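Local structure of transcriptional regulator (GntR family) (Enterococcus faecalis, 3DDV) at residues 8-13 against 67-72; 19-24 against 127-132; 36-41 against 101-106; 111-116 against 137-142. The protein is a GntR-family transcriptional regulator whose UTRA domain probably binds a small-molecule effector that modulates DNA binding. All coordinates share one frame; numbering follows the deposited sequence.

Contact 1. Residues 8-13 against 67-72; sequences SRTVSY and EITNSF
The phenol of Y13 reaches across to I68, joining strand 8-16, outermost in this chain's antiparallel UTRA-domain sheet, to the short helix 65-70. Its OH ends 3.4 Å from I68 CD1, a van der Waals contact with the tip of the longer isoleucine branch. The shorter branch lies at the edge of the ring, near its plane, with I68 CG2 4.3 Å from Y13 CE1, and the two side chains cross at about a right angle. Y13 gets there because its CG stands anti to the backbone N (chi1 -171°), which sends the ring out from the strand. T69 adds one methyl to both strand residues: CG2 approaches the same ring obliquely and lies 3.8 Å from T10 OG1. No hydrogen bond spans the two segments. In the next shell, M37 of strand 34-43 touches both Y13 and T69, while R39 NH1 of that strand binds T69 O. Between T10 and Y13 the strand carries a classic beta bulge, V11 and S12 both facing E38, and there S12 OG is weakly hydrogen-bonded to E38 OE1.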
loop_
_atom_site.group_PDB
_atom_site.type_symbol
_atom_site.label_atom_id
_atom_site.label_comp_id
_atom_site.label_asym_id
_atom_site.label_seq_id
_atom_site.Cartn_x
_atom_site.Cartn_y
_atom_site.Cartn_z
ATOM N N SER B 8 8.991 16.059 34.506
ATOM C CA SER B 8 8.912 14.615 34.335
ATOM C C SER B 8 8.933 13.971 35.705
ATOM O O SER B 8 9.532 14.490 36.614
ATOM C CB SER B 8 10.103 14.125 33.492
ATOM O OG SER B 8 10.377 12.726 33.651
ATOM N N ARG B 9 8.309 12.813 35.834
ATOM C CA ARG B 9 8.171 12.127 37.114
ATOM C C ARG B 9 8.535 10.631 36.970
ATOM O O ARG B 9 7.876 9.886 36.228
ATOM C CB ARG B 9 6.712 12.299 37.574
ATOM C CG ARG B 9 6.365 11.713 38.938
ATOM C CD ARG B 9 4.899 11.275 39.037
ATOM N NE ARG B 9 4.818 10.029 39.806
ATOM C CZ ARG B 9 3.795 9.173 39.807
ATOM N NH1 ARG B 9 2.704 9.393 39.080
ATOM N NH2 ARG B 9 3.861 8.070 40.550
ATOM N N THR B 10 9.570 10.180 37.670
ATOM C CA THR B 10 9.878 8.752 37.693
ATOM C C THR B 10 8.908 7.994 38.577
ATOM O O THR B 10 8.984 8.073 39.759
ATOM C CB THR B 10 11.281 8.465 38.204
ATOM O OG1 THR B 10 12.214 9.327 37.568
ATOM C CG2 THR B 10 11.664 7.076 37.868
ATOM N N VAL B 11 8.006 7.250 37.976
ATOM C CA VAL B 11 7.090 6.351 38.668
ATOM C C VAL B 11 7.723 5.072 39.272
ATOM O O VAL B 11 7.253 4.566 40.281
ATOM C CB VAL B 11 6.034 5.894 37.663
ATOM C CG1 VAL B 11 5.234 4.662 38.171
ATOM C CG2 VAL B 11 5.160 7.067 37.305
ATOM N N SER B 12 8.711 4.481 38.610
ATOM C CA SER B 12 9.477 3.405 39.234
ATOM C C SER B 12 10.875 3.263 38.638
ATOM O O SER B 12 11.174 3.799 37.581
ATOM C CB SER B 12 8.739 2.082 39.159
ATOM O OG SER B 12 8.627 1.712 37.831
ATOM N N TYR B 13 11.724 2.528 39.340
ATOM C CA TYR B 13 13.120 2.518 39.010
ATOM C C TYR B 13 13.793 1.407 39.799
ATOM O O TYR B 13 13.928 1.489 40.995
ATOM C CB TYR B 13 13.718 3.880 39.369
ATOM C CG TYR B 13 15.118 4.117 38.895
ATOM C CD1 TYR B 13 15.364 4.645 37.651
ATOM C CD2 TYR B 13 16.186 3.837 39.690
ATOM C CE1 TYR B 13 16.650 4.880 37.211
ATOM C CE2 TYR B 13 17.481 4.082 39.269
ATOM C CZ TYR B 13 17.702 4.601 38.020
ATOM O OH TYR B 13 18.986 4.849 37.601
ATOM N N GLU B 67 21.820 11.230 36.203
ATOM C CA GLU B 67 22.435 11.086 34.887
ATOM C C GLU B 67 21.539 10.209 34.073
ATOM O O GLU B 67 21.099 10.594 33.001
ATOM C CB GLU B 67 23.814 10.426 34.949
ATOM C CG GLU B 67 24.902 11.279 35.526
ATOM C CD GLU B 67 26.157 10.486 35.892
ATOM O OE1 GLU B 67 26.033 9.463 36.584
ATOM O OE2 GLU B 67 27.282 10.899 35.515
ATOM N N ILE B 68 21.241 9.027 34.600
ATOM C CA ILE B 68 20.399 8.086 33.854
ATOM C C ILE B 68 19.051 8.660 33.515
ATOM O O ILE B 68 18.578 8.450 32.421
ATOM C CB ILE B 68 20.222 6.741 34.567
ATOM C CG1 ILE B 68 21.589 6.034 34.619
ATOM C CG2 ILE B 68 19.171 5.922 33.832
ATOM C CD1 ILE B 68 21.695 4.826 35.544
ATOM N N THR B 69 18.446 9.392 34.437
ATOM C CA THR B 69 17.081 9.860 34.251
ATOM C C THR B 69 16.995 11.082 33.370
ATOM O O THR B 69 16.126 11.128 32.513
ATOM C CB THR B 69 16.341 10.099 35.585
ATOM O OG1 THR B 69 17.278 10.446 36.610
ATOM C CG2 THR B 69 15.620 8.831 36.026
ATOM N N ASN B 70 17.915 12.032 33.516
ATOM C CA ASN B 70 17.836 13.305 32.764
ATOM C C ASN B 70 18.894 13.507 31.655
ATOM O O ASN B 70 18.745 14.396 30.830
ATOM C CB ASN B 70 17.928 14.524 33.710
ATOM C CG ASN B 70 17.230 14.295 35.054
ATOM O OD1 ASN B 70 17.895 14.113 36.092
ATOM N ND2 ASN B 70 15.892 14.266 35.036
ATOM N N SER B 71 19.964 12.726 31.631
ATOM C CA SER B 71 21.092 13.047 30.754
ATOM C C SER B 71 21.591 11.792 30.076
ATOM O O SER B 71 22.803 11.593 29.886
ATOM C CB SER B 71 22.218 13.641 31.605
ATOM O OG SER B 71 21.710 14.579 32.535
ATOM N N PHE B 72 20.656 10.920 29.732
ATOM C CA PHE B 72 21.038 9.559 29.399
ATOM C C PHE B 72 21.969 9.531 28.199
ATOM O O PHE B 72 23.063 8.960 28.250
ATOM C CB PHE B 72 19.803 8.695 29.146
ATOM C CG PHE B 72 20.123 7.270 28.845
ATOM C CD1 PHE B 72 21.147 6.608 29.531
ATOM C CD2 PHE B 72 19.398 6.580 27.891
ATOM C CE1 PHE B 72 21.445 5.296 29.263
ATOM C CE2 PHE B 72 19.689 5.257 27.620
ATOM C CZ PHE B 72 20.717 4.614 28.313
#

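Contact 2. Residues 19-24 against 127-132; sequences SSSEME and FEYVRT
E22 and R131 form a buried salt bridge between helix 20-26 and strand 126-135, a central strand of the antiparallel sheet of the UTRA domain. The ionic part is a fork: one carboxylate oxygen, E22 OE2, sits at the edge of the guanidinium, near its plane, 3.3 Å from R131 NH2 and 3.5 Å from R131 NH1. Both bonds are weak, and the carboxylate is turned 78° from the guanidinium plane, so the two groups do not pair side by side. The stronger partner of OE2 is the hydroxyl of S54, and R36 adds a long, weak ion pair; the charges of R131 and R36 would be expected to favour an ionised glutamate.

The other carboxylate oxygen serves the helix start. S19 and E22 make a capping box, in which S19 N donates to E22 OE1 at 3.1 Å and nearly straight (168°), while E22 N returns a bond to S19 OG at 3.2 Å.

Van der Waals contacts complete the join. S21 OG approaches the Y129 ring obliquely, 3.6 Å from Y129 CE2, and the S21 side chain also comes within about 3 Å of a bound magnesium ion. E22 CG meets the edge of the same ring. One face of that ring is taken by the arginine, whose chain bends so that R131 NE lies 3.4 Å above the plane, offset toward the rim.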
loop_
_atom_site.group_PDB
_atom_site.type_symbol
_atom_site.label_atom_id
_atom_site.label_comp_id
_atom_site.label_asym_id
_atom_site.label_seq_id
_atom_site.Cartn_x
_atom_site.Cartn_y
_atom_site.Cartn_z
ATOM N N SER B 19 12.892 -9.780 31.054
ATOM C CA SER B 19 11.839 -10.599 30.451
ATOM C C SER B 19 12.270 -11.142 29.053
ATOM O O SER B 19 13.310 -10.749 28.503
ATOM C CB SER B 19 10.613 -9.718 30.281
ATOM O OG SER B 19 10.801 -8.819 29.192
ATOM N N SER B 20 11.460 -12.001 28.450
ATOM C CA SER B 20 11.781 -12.482 27.101
ATOM C C SER B 20 11.964 -11.376 26.063
ATOM O O SER B 20 12.943 -11.356 25.291
ATOM C CB SER B 20 10.673 -13.409 26.612
ATOM O OG SER B 20 10.334 -14.299 27.662
ATOM N N SER B 21 11.002 -10.469 25.995
ATOM C CA SER B 21 11.096 -9.458 24.971
ATOM C C SER B 21 12.324 -8.596 25.295
ATOM O O SER B 21 13.026 -8.138 24.392
ATOM C CB SER B 21 9.801 -8.659 24.830
ATOM O OG SER B 21 9.764 -7.612 25.721
ATOM N N GLU B 22 12.625 -8.432 26.580
ATOM C CA GLU B 22 13.771 -7.636 26.919
ATOM C C GLU B 22 15.045 -8.372 26.507
ATOM O O GLU B 22 15.983 -7.761 26.041
ATOM C CB GLU B 22 13.750 -7.250 28.402
ATOM C CG GLU B 22 12.671 -6.216 28.712
ATOM C CD GLU B 22 12.535 -5.881 30.193
ATOM O OE1 GLU B 22 12.914 -6.705 31.037
ATOM O OE2 GLU B 22 12.039 -4.784 30.514
ATOM N N MET B 23 15.082 -9.688 26.667
ATOM C CA MET B 23 16.265 -10.471 26.275
ATOM C C MET B 23 16.486 -10.344 24.772
ATOM O O MET B 23 17.581 -10.075 24.298
ATOM C CB MET B 23 16.071 -11.937 26.630
ATOM C CG MET B 23 16.127 -12.196 28.125
ATOM S SD MET B 23 15.842 -13.921 28.563
ATOM C CE MET B 23 17.094 -14.638 27.496
ATOM N N GLU B 24 15.408 -10.525 24.040
ATOM C CA GLU B 24 15.441 -10.518 22.607
ATOM C C GLU B 24 15.922 -9.143 22.043
ATOM O O GLU B 24 16.899 -9.093 21.287
ATOM C CB GLU B 24 14.026 -10.919 22.129
ATOM C CG GLU B 24 13.879 -11.360 20.673
ATOM C CD GLU B 24 13.077 -10.401 19.817
ATOM O OE1 GLU B 24 12.808 -9.257 20.247
ATOM O OE2 GLU B 24 12.707 -10.800 18.692
ATOM N N PHE B 127 21.361 -0.698 23.504
ATOM C CA PHE B 127 21.495 -0.114 24.801
ATOM C C PHE B 127 20.192 0.396 25.388
ATOM O O PHE B 127 20.188 0.943 26.474
ATOM C CB PHE B 127 22.581 0.961 24.769
ATOM C CG PHE B 127 22.193 2.197 24.050
ATOM C CD1 PHE B 127 21.523 3.212 24.715
ATOM C CD2 PHE B 127 22.523 2.376 22.713
ATOM C CE1 PHE B 127 21.164 4.381 24.051
ATOM C CE2 PHE B 127 22.168 3.529 22.044
ATOM C CZ PHE B 127 21.478 4.545 22.701
ATOM N N GLU B 128 19.078 0.169 24.730
ATOM C CA GLU B 128 17.854 0.799 25.138
ATOM C C GLU B 128 16.689 0.026 24.534
ATOM O O GLU B 128 16.717 -0.294 23.337
ATOM C CB GLU B 128 17.869 2.193 24.558
ATOM C CG GLU B 128 17.268 3.181 25.409
ATOM C CD GLU B 128 17.173 4.604 24.781
ATOM O OE1 GLU B 128 17.087 4.784 23.504
ATOM O OE2 GLU B 128 17.116 5.533 25.647
ATOM N N TYR B 129 15.668 -0.286 25.323
ATOM C CA TYR B 129 14.408 -0.761 24.752
ATOM C C TYR B 129 13.326 0.083 25.376
ATOM O O TYR B 129 13.082 0.021 26.557
ATOM C CB TYR B 129 14.203 -2.232 25.088
ATOM C CG TYR B 129 12.874 -2.774 24.657
ATOM C CD1 TYR B 129 12.284 -2.351 23.493
ATOM C CD2 TYR B 129 12.224 -3.742 25.397
ATOM C CE1 TYR B 129 11.072 -2.854 23.079
ATOM C CE2 TYR B 129 11.009 -4.275 24.967
ATOM C CZ TYR B 129 10.441 -3.804 23.809
ATOM O OH TYR B 129 9.228 -4.272 23.372
ATOM N N VAL B 130 12.702 0.922 24.598
ATOM C CA VAL B 130 11.891 1.990 25.175
ATOM C C VAL B 130 10.505 1.878 24.605
ATOM O O VAL B 130 10.327 1.635 23.406
ATOM C CB VAL B 130 12.527 3.406 24.920
ATOM C CG1 VAL B 130 11.742 4.503 25.632
ATOM C CG2 VAL B 130 14.001 3.397 25.368
ATOM N N ARG B 131 9.514 1.972 25.470
ATOM C CA ARG B 131 8.152 1.682 25.042
ATOM C C ARG B 131 7.331 2.802 25.621
ATOM O O ARG B 131 7.205 2.933 26.862
ATOM C CB ARG B 131 7.704 0.342 25.580
ATOM C CG ARG B 131 8.621 -0.802 25.140
ATOM C CD ARG B 131 8.785 -1.849 26.211
ATOM N NE ARG B 131 9.964 -1.600 27.000
ATOM C CZ ARG B 131 10.324 -2.337 28.048
ATOM N NH1 ARG B 131 9.596 -3.334 28.482
ATOM N NH2 ARG B 131 11.414 -2.047 28.697
ATOM N N THR B 132 6.840 3.639 24.722
ATOM C CA THR B 132 6.202 4.837 25.112
ATOM C C THR B 132 4.767 4.858 24.657
ATOM O O THR B 132 4.440 4.433 23.564
ATOM C CB THR B 132 6.909 5.976 24.524
ATOM O OG1 THR B 132 8.237 5.976 25.018
ATOM C CG2 THR B 132 6.211 7.247 24.906
#

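Contact 3. Residues 36-41 against 101-106; sequences RMERIR and AEYLEI
E38 comes closest to Y103 through its carboxylate, but OE1 stays 4.4 Å from Y103 OH without a bond and is instead weakly hydrogen-bonded to S12 OG of strand 8-16. The next residue, R39, turns to the other side of strand 34-43, where its NE forms a salt bridge with E51. I40 then carries the contact. Its CG1 lies beside the backbone N (chi1 -48°), and the extended branch brings CD1 to 3.7 Å from Y103 CB and equally near the carbonyl oxygen Y103 O. From there the methyl meets the tyrosine ring obliquely. This is a helix laid on a face of an antiparallel sheet: the last turn of helix 98-104 rests on the strand and ends in a Schellman motif, with E105 at positive phi and I106 N bonded to A101 O at 3.1 Å. The Y103 ring also meets that of F50, their planes nearly parallel. The second branch of I40 turns to the following helix residue, I40 CG2 lying 4.4 Å from L104 CD2.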
loop_
_atom_site.group_PDB
_atom_site.type_symbol
_atom_site.label_atom_id
_atom_site.label_comp_id
_atom_site.label_asym_id
_atom_site.label_seq_id
_atom_site.Cartn_x
_atom_site.Cartn_y
_atom_site.Cartn_z
ATOM N N ARG B 36 15.255 -0.965 34.876
ATOM C CA ARG B 36 13.960 -0.767 34.310
ATOM C C ARG B 36 13.388 0.415 34.963
ATOM O O ARG B 36 13.372 0.488 36.192
ATOM C CB ARG B 36 13.087 -1.932 34.634
ATOM C CG ARG B 36 11.948 -2.039 33.680
ATOM C CD ARG B 36 10.641 -2.273 34.362
ATOM N NE ARG B 36 9.797 -2.937 33.422
ATOM C CZ ARG B 36 9.914 -4.220 33.099
ATOM N NH1 ARG B 36 10.837 -5.023 33.709
ATOM N NH2 ARG B 36 9.074 -4.718 32.168
ATOM N N MET B 37 12.969 1.371 34.163
ATOM C CA MET B 37 12.446 2.632 34.687
ATOM C C MET B 37 11.216 3.078 33.921
ATOM O O MET B 37 11.074 2.828 32.714
ATOM C CB MET B 37 13.517 3.712 34.745
ATOM C CG MET B 37 14.005 4.324 33.455
ATOM S SD MET B 37 14.912 5.870 33.782
ATOM C CE MET B 37 13.562 7.032 34.049
ATOM N N GLU B 38 10.281 3.633 34.678
ATOM C CA GLU B 38 8.977 4.042 34.177
ATOM C C GLU B 38 8.831 5.493 34.495
ATOM O O GLU B 38 9.202 5.909 35.593
ATOM C CB GLU B 38 7.881 3.318 34.912
ATOM C CG GLU B 38 7.713 1.932 34.442
ATOM C CD GLU B 38 6.758 1.129 35.262
ATOM O OE1 GLU B 38 6.112 1.660 36.195
ATOM O OE2 GLU B 38 6.683 -0.060 34.956
ATOM N N ARG B 39 8.236 6.247 33.589
ATOM C CA ARG B 39 8.317 7.684 33.673
ATOM C C ARG B 39 7.122 8.342 32.972
ATOM O O ARG B 39 6.735 7.911 31.905
ATOM C CB ARG B 39 9.633 8.047 33.004
ATOM C CG ARG B 39 10.024 9.472 33.014
ATOM C CD ARG B 39 10.489 9.953 31.598
ATOM N NE ARG B 39 11.785 9.393 31.179
ATOM C CZ ARG B 39 12.980 9.849 31.577
ATOM N NH1 ARG B 39 13.091 10.876 32.424
ATOM N NH2 ARG B 39 14.079 9.249 31.120
ATOM N N ILE B 40 6.517 9.340 33.615
ATOM C CA ILE B 40 5.493 10.222 32.999
ATOM C C ILE B 40 6.107 11.607 32.708
ATOM O O ILE B 40 6.811 12.145 33.533
ATOM C CB ILE B 40 4.265 10.399 33.927
ATOM C CG1 ILE B 40 3.797 9.039 34.455
ATOM C CG2 ILE B 40 3.157 11.071 33.191
ATOM C CD1 ILE B 40 2.647 9.091 35.388
ATOM N N ARG B 41 5.854 12.145 31.520
ATOM C CA ARG B 41 6.235 13.529 31.149
ATOM C C ARG B 41 4.991 14.367 30.926
ATOM O O ARG B 41 3.955 13.879 30.468
ATOM C CB ARG B 41 7.102 13.575 29.881
ATOM C CG ARG B 41 8.319 12.632 29.981
ATOM C CD ARG B 41 9.314 12.690 28.777
ATOM N NE ARG B 41 10.292 13.755 29.019
ATOM C CZ ARG B 41 11.537 13.615 29.504
ATOM N NH1 ARG B 41 12.086 12.418 29.764
ATOM N NH2 ARG B 41 12.250 14.713 29.711
ATOM N N ALA B 101 -4.444 4.843 31.810
ATOM C CA ALA B 101 -5.429 5.892 31.949
ATOM C C ALA B 101 -5.179 6.697 33.242
ATOM O O ALA B 101 -5.105 7.944 33.188
ATOM C CB ALA B 101 -6.804 5.309 31.932
ATOM N N GLU B 102 -5.027 5.994 34.381
ATOM C CA GLU B 102 -4.775 6.679 35.659
ATOM C C GLU B 102 -3.575 7.557 35.508
ATOM O O GLU B 102 -3.637 8.718 35.836
ATOM C CB GLU B 102 -4.459 5.756 36.820
ATOM C CG GLU B 102 -5.486 4.655 37.178
ATOM C CD GLU B 102 -5.001 3.819 38.397
ATOM O OE1 GLU B 102 -4.470 4.479 39.355
ATOM O OE2 GLU B 102 -5.134 2.546 38.383
ATOM N N TYR B 103 -2.479 6.991 35.003
ATOM C CA TYR B 103 -1.220 7.751 34.838
ATOM C C TYR B 103 -1.317 8.948 33.897
ATOM O O TYR B 103 -0.698 9.982 34.118
ATOM C CB TYR B 103 -0.120 6.871 34.263
ATOM C CG TYR B 103 0.429 5.795 35.151
ATOM C CD1 TYR B 103 0.681 6.025 36.509
ATOM C CD2 TYR B 103 0.781 4.555 34.615
ATOM C CE1 TYR B 103 1.211 5.028 37.322
ATOM C CE2 TYR B 103 1.303 3.567 35.411
ATOM C CZ TYR B 103 1.516 3.823 36.757
ATOM O OH TYR B 103 2.047 2.846 37.512
ATOM N N LEU B 104 -2.028 8.790 32.799
ATOM C CA LEU B 104 -2.085 9.868 31.828
ATOM C C LEU B 104 -3.300 10.761 32.051
ATOM O O LEU B 104 -3.478 11.745 31.374
ATOM C CB LEU B 104 -2.034 9.290 30.420
ATOM C CG LEU B 104 -0.665 8.747 30.006
ATOM C CD1 LEU B 104 -0.746 8.142 28.645
ATOM C CD2 LEU B 104 0.347 9.851 29.964
ATOM N N GLU B 105 -4.115 10.441 33.047
ATOM C CA GLU B 105 -5.261 11.282 33.383
ATOM C C GLU B 105 -6.162 11.362 32.177
ATOM O O GLU B 105 -6.414 12.450 31.676
ATOM C CB GLU B 105 -4.820 12.691 33.783
ATOM C CG GLU B 105 -3.620 12.674 34.665
ATOM C CD GLU B 105 -3.496 13.880 35.534
ATOM O OE1 GLU B 105 -3.457 15.031 35.055
ATOM O OE2 GLU B 105 -3.406 13.661 36.733
ATOM N N ILE B 106 -6.592 10.186 31.711
ATOM C CA ILE B 106 -7.550 10.042 30.625
ATOM C C ILE B 106 -8.353 8.818 31.009
ATOM O O ILE B 106 -8.154 8.310 32.122
ATOM C CB ILE B 106 -6.846 9.886 29.252
ATOM C CG1 ILE B 106 -6.001 8.598 29.217
ATOM C CG2 ILE B 106 -5.995 11.134 28.952
ATOM C CD1 ILE B 106 -5.085 8.509 28.028
#

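Contact 4. Residues 111-116 against 137-142; sequences AILRVR and SRFEFY
V115, which packs against F141, is bonded through its O to T132 N, a pairing with the neighbouring strand 126-135. No hydrogen bond links 111-116 to 137-142 themselves; the contact is apolar. L113 is at its centre. With chi1 at 180° the leucine points its branch away from its own backbone N and carries CD2 out to both phenylalanines: L113 CD2 lies 3.9 Å from F141 CB, and the same methyl meets the edge of the other ring, near its plane, 4.1 Å from F139 CE2. L113 crosses each phenylalanine at about a right angle. Two residues along the strand, V115 CG2 approaches the F141 ring obliquely, 4.2 Å from F141 CD2.

F139 and F141 both turn toward the strand, whereas E140 between them turns away. At the subunit interface E140 OE2 forms an intersubunit salt bridge with R114 NH2 of the second subunit, F139 O accepts a hydrogen bond from S92 OG of the second subunit, and L113 packs on L113 of the second subunit. Within its own chain the tail lies over several strands of one sheet, F139 stacking on Y134 of strand 126-135 and touching I48 of strand 46-56 while F141 rests on I91 of strand 84-95, and F141 and Y142 pair antiparallel with a strand of the second subunit, carrying the sheet across the interface.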
loop_
_atom_site.group_PDB
_atom_site.type_symbol
_atom_site.label_atom_id
_atom_site.label_comp_id
_atom_site.label_asym_id
_atom_site.label_seq_id
_atom_site.Cartn_x
_atom_site.Cartn_y
_atom_site.Cartn_z
ATOM N N ALA B 111 -7.465 6.738 23.150
ATOM C CA ALA B 111 -6.568 6.394 22.058
ATOM C C ALA B 111 -5.118 6.681 22.367
ATOM O O ALA B 111 -4.757 7.839 22.645
ATOM C CB ALA B 111 -6.967 7.194 20.818
ATOM N N ILE B 112 -4.269 5.661 22.241
ATOM C CA ILE B 112 -2.841 5.793 22.572
ATOM C C ILE B 112 -1.982 5.573 21.361
ATOM O O ILE B 112 -2.190 4.634 20.619
ATOM C CB ILE B 112 -2.384 4.758 23.619
ATOM C CG1 ILE B 112 -3.036 5.040 24.996
ATOM C CG2 ILE B 112 -0.900 4.742 23.669
ATOM C CD1 ILE B 112 -2.667 6.382 25.643
ATOM N N LEU B 113 -1.020 6.462 21.160
ATOM C CA LEU B 113 -0.037 6.260 20.116
ATOM C C LEU B 113 1.119 5.601 20.817
ATOM O O LEU B 113 1.694 6.171 21.760
ATOM C CB LEU B 113 0.438 7.577 19.480
ATOM C CG LEU B 113 1.472 7.276 18.394
ATOM C CD1 LEU B 113 0.715 6.843 17.143
ATOM C CD2 LEU B 113 2.383 8.394 18.128
ATOM N N ARG B 114 1.467 4.413 20.346
ATOM C CA ARG B 114 2.494 3.636 20.989
ATOM C C ARG B 114 3.708 3.589 20.153
ATOM O O ARG B 114 3.652 3.252 18.992
ATOM C CB ARG B 114 2.062 2.210 21.172
ATOM C CG ARG B 114 3.049 1.465 22.064
ATOM C CD ARG B 114 2.473 0.208 22.609
ATOM N NE ARG B 114 2.701 -0.788 21.616
ATOM C CZ ARG B 114 1.899 -1.823 21.396
ATOM N NH1 ARG B 114 0.803 -1.972 22.128
ATOM N NH2 ARG B 114 2.190 -2.713 20.435
ATOM N N VAL B 115 4.826 3.886 20.766
ATOM C CA VAL B 115 6.093 3.762 20.078
ATOM C C VAL B 115 6.966 2.841 20.879
ATOM O O VAL B 115 7.192 3.075 22.046
ATOM C CB VAL B 115 6.814 5.122 19.945
ATOM C CG1 VAL B 115 8.080 4.967 19.097
ATOM C CG2 VAL B 115 5.885 6.090 19.362
ATOM N N ARG B 116 7.454 1.804 20.242
ATOM C CA ARG B 116 8.453 0.974 20.824
ATOM C C ARG B 116 9.716 1.166 20.027
ATOM O O ARG B 116 9.706 1.083 18.806
ATOM C CB ARG B 116 8.054 -0.486 20.691
ATOM C CG ARG B 116 6.800 -0.920 21.455
ATOM C CD ARG B 116 6.930 -2.347 21.684
ATOM N NE ARG B 116 5.699 -3.116 21.680
ATOM C CZ ARG B 116 4.984 -3.371 22.763
ATOM N NH1 ARG B 116 5.311 -2.842 23.980
ATOM N NH2 ARG B 116 3.914 -4.131 22.621
ATOM N N SER B 137 -4.762 12.461 21.794
ATOM C CA SER B 137 -5.360 13.762 21.641
ATOM C C SER B 137 -4.394 14.893 22.026
ATOM O O SER B 137 -4.502 15.999 21.539
ATOM C CB SER B 137 -6.570 13.823 22.549
ATOM O OG SER B 137 -6.130 14.130 23.863
ATOM N N ARG B 138 -3.421 14.575 22.851
ATOM C CA ARG B 138 -2.476 15.562 23.286
ATOM C C ARG B 138 -1.168 15.470 22.562
ATOM O O ARG B 138 -0.257 16.177 22.893
ATOM C CB ARG B 138 -2.217 15.417 24.772
ATOM C CG ARG B 138 -3.445 15.465 25.610
ATOM C CD ARG B 138 -3.096 15.516 27.061
ATOM N NE ARG B 138 -4.198 15.060 27.890
ATOM C CZ ARG B 138 -4.051 14.305 28.963
ATOM N NH1 ARG B 138 -2.849 13.931 29.341
ATOM N NH2 ARG B 138 -5.104 13.926 29.654
ATOM N N PHE B 139 -1.052 14.608 21.574
ATOM C CA PHE B 139 0.248 14.409 20.965
ATOM C C PHE B 139 0.231 14.193 19.468
ATOM O O PHE B 139 -0.715 13.698 18.932
ATOM C CB PHE B 139 0.930 13.234 21.643
ATOM C CG PHE B 139 2.307 12.986 21.173
ATOM C CD1 PHE B 139 3.316 13.803 21.536
ATOM C CD2 PHE B 139 2.589 11.933 20.371
ATOM C CE1 PHE B 139 4.562 13.576 21.104
ATOM C CE2 PHE B 139 3.846 11.712 19.947
ATOM C CZ PHE B 139 4.827 12.531 20.313
ATOM N N GLU B 140 1.310 14.585 18.821
ATOM C CA GLU B 140 1.597 14.326 17.433
ATOM C C GLU B 140 3.045 13.944 17.224
ATOM O O GLU B 140 3.901 14.640 17.644
ATOM C CB GLU B 140 1.365 15.610 16.623
ATOM C CG GLU B 140 -0.058 16.121 16.575
ATOM C CD GLU B 140 -1.028 15.162 15.876
ATOM O OE1 GLU B 140 -0.690 14.599 14.814
ATOM O OE2 GLU B 140 -2.145 14.984 16.394
ATOM N N PHE B 141 3.338 12.891 16.501
ATOM C CA PHE B 141 4.716 12.483 16.297
ATOM C C PHE B 141 5.133 13.020 14.940
ATOM O O PHE B 141 4.487 12.772 13.936
ATOM C CB PHE B 141 4.727 10.969 16.405
ATOM C CG PHE B 141 6.038 10.294 16.135
ATOM C CD1 PHE B 141 6.544 10.190 14.848
ATOM C CD2 PHE B 141 6.696 9.627 17.150
ATOM C CE1 PHE B 141 7.720 9.484 14.590
ATOM C CE2 PHE B 141 7.878 8.968 16.919
ATOM C CZ PHE B 141 8.389 8.876 15.630
ATOM N N TYR B 142 6.207 13.782 14.904
ATOM C CA TYR B 142 6.635 14.434 13.684
ATOM C C TYR B 142 7.612 13.569 12.908
ATOM O O TYR B 142 8.667 13.267 13.365
ATOM C CB TYR B 142 7.198 15.836 13.988
ATOM C CG TYR B 142 6.150 16.713 14.678
ATOM C CD1 TYR B 142 5.286 17.537 13.939
ATOM C CD2 TYR B 142 5.982 16.671 16.074
ATOM C CE1 TYR B 142 4.281 18.308 14.577
ATOM C CE2 TYR B 142 4.995 17.435 16.728
ATOM C CZ TYR B 142 4.142 18.236 15.959
ATOM O OH TYR B 142 3.166 18.968 16.601
#

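How the contacts relate
All four contacts draw on one antiparallel sheet, ordered 8-16, 34-43, 46-56, 126-135, 111-121, 84-95. Contacts 1 and 3 use the first two of these neighbouring strands and have centres 13 Å apart; contacts 2 and 4 use the adjacent strands 126-135 and 111-121, with centres 19 Å apart. Contacts 1 and 2 alternate along the chain, contact 3 is nested within the loop closed by contact 2, and contact 4 opens after contact 3 has closed. R138 bridges the last two, its NH1 and NH2 meeting L104 O and E105 O. Helices thus pack on the sheet in contacts 1 to 3, while contact 4 leads to the second subunit.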